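Glycoside hydrolase YxiA (Bacillus licheniformis, PDB 3LV4) is a calcium-binding family 43 glycoside hydrolase that probably cleaves arabinan in the manner of endo-1,5-alpha-L-arabinosidases. Local coordinates at residues D111-E114 with G115-N119. Numbering follows the deposited sequence.
Sequences DDIE and GPYKN
Y117 OH donates to the backbone I113 O at 2.7 Å. The donor lies tilted 30° from the carbonyl plane, and I113 O sits at the edge of the ring, near its plane, 3.4 Å from Y117 CE1. With CG anti to its own carbonyl carbon (chi1 -73°), the Y117 ring reaches back to the turn. Its side chain runs beside that of I113, where I113 CG1 comes within 3.9 Å of Y117 OH. Residues D112 to G115 form a type I beta turn, closed by G115 N to D112 O at 2.9 Å. The turn belongs to the connection between antiparallel strands 103-110 and 118-126, in one four-stranded sheet of the five-bladed beta-propeller of family 43. G115 has a phi of 100°, where a CB would clash with E114 O. A cis peptide bond follows, before P116. Two waters bridge the loop: one joins D111 N to P116 O, the other donates to G115 O and takes a weak bond from D112 N. I113 and Y117 are buried against F28 and F89. A phenylalanine in place of Y117 would probably leave I113 O without its hydroxyl donor and the ring without its tie to the turn. E114 OE2 is held outside the turn, by a hydrogen bond with Y26 OH and a salt bridge to K36 NZ.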
# COMPACT_ATOMS: atom_id res chain seq x y z
N ASP A 111 -12.40 -10.88 20.83
CA ASP A 111 -11.45 -11.57 21.69
C ASP A 111 -10.48 -12.38 20.85
O ASP A 111 -9.30 -12.51 21.17
CB ASP A 111 -12.17 -12.52 22.67
CG ASP A 111 -13.03 -11.78 23.67
OD1 ASP A 111 -12.70 -10.63 24.02
OD2 ASP A 111 -14.05 -12.37 24.10
N ASP A 112 -11.01 -12.94 19.77
CA ASP A 112 -10.25 -13.78 18.85
C ASP A 112 -10.16 -13.11 17.49
O ASP A 112 -11.12 -12.48 17.05
CB ASP A 112 -10.92 -15.13 18.70
CG ASP A 112 -10.39 -16.15 19.66
OD1 ASP A 112 -9.53 -16.96 19.25
OD2 ASP A 112 -10.82 -16.13 20.84
N ILE A 113 -9.02 -13.25 16.82
CA ILE A 113 -8.80 -12.50 15.60
C ILE A 113 -9.79 -12.84 14.48
O ILE A 113 -10.09 -11.99 13.64
CB ILE A 113 -7.34 -12.63 15.09
CG1 ILE A 113 -7.06 -11.55 14.03
CG2 ILE A 113 -7.07 -14.04 14.59
CD1 ILE A 113 -5.62 -11.32 13.78
N GLU A 114 -10.33 -14.06 14.48
CA GLU A 114 -11.29 -14.44 13.45
C GLU A 114 -12.74 -14.17 13.86
O GLU A 114 -13.67 -14.61 13.20
CB GLU A 114 -11.11 -15.90 13.02
CG GLU A 114 -9.76 -16.15 12.38
CD GLU A 114 -9.61 -17.56 11.83
OE1 GLU A 114 -10.63 -18.15 11.42
OE2 GLU A 114 -8.48 -18.06 11.79
N GLY A 115 -12.92 -13.42 14.94
CA GLY A 115 -14.25 -12.98 15.34
C GLY A 115 -14.88 -13.80 16.45
O GLY A 115 -14.27 -14.74 16.95
N PRO A 116 -16.11 -13.45 16.84
CA PRO A 116 -16.86 -12.34 16.23
C PRO A 116 -16.44 -10.98 16.77
O PRO A 116 -16.00 -10.86 17.92
CB PRO A 116 -18.30 -12.64 16.66
CG PRO A 116 -18.15 -13.33 17.99
CD PRO A 116 -16.89 -14.16 17.86
N TYR A 117 -16.59 -9.95 15.95
CA TYR A 117 -16.31 -8.58 16.37
C TYR A 117 -17.60 -7.95 16.88
O TYR A 117 -18.67 -8.15 16.30
CB TYR A 117 -15.70 -7.77 15.22
CG TYR A 117 -14.28 -8.19 14.95
CD1 TYR A 117 -13.99 -9.36 14.26
CD2 TYR A 117 -13.21 -7.43 15.43
CE1 TYR A 117 -12.68 -9.75 14.03
CE2 TYR A 117 -11.90 -7.81 15.21
CZ TYR A 117 -11.64 -8.98 14.52
OH TYR A 117 -10.33 -9.37 14.30
N LYS A 118 -17.49 -7.22 17.99
CA LYS A 118 -18.64 -6.54 18.59
C LYS A 118 -18.51 -5.03 18.51
O LYS A 118 -17.50 -4.45 18.89
CB LYS A 118 -18.85 -6.98 20.04
CG LYS A 118 -19.34 -8.41 20.16
CD LYS A 118 -20.73 -8.59 19.53
CE LYS A 118 -21.78 -7.71 20.21
NZ LYS A 118 -23.12 -7.84 19.58
N ASN A 119 -19.57 -4.41 18.00
CA ASN A 119 -19.60 -2.98 17.75
C ASN A 119 -19.46 -2.17 19.04
O ASN A 119 -20.15 -2.45 20.03
CB ASN A 119 -20.91 -2.63 17.03
CG ASN A 119 -21.03 -1.16 16.70
OD1 ASN A 119 -22.13 -0.58 16.75
ND2 ASN A 119 -19.92 -0.54 16.37
O HOH W 1 -15.08 -11.93 20.22
O HOH W 2 -13.84 -14.16 19.62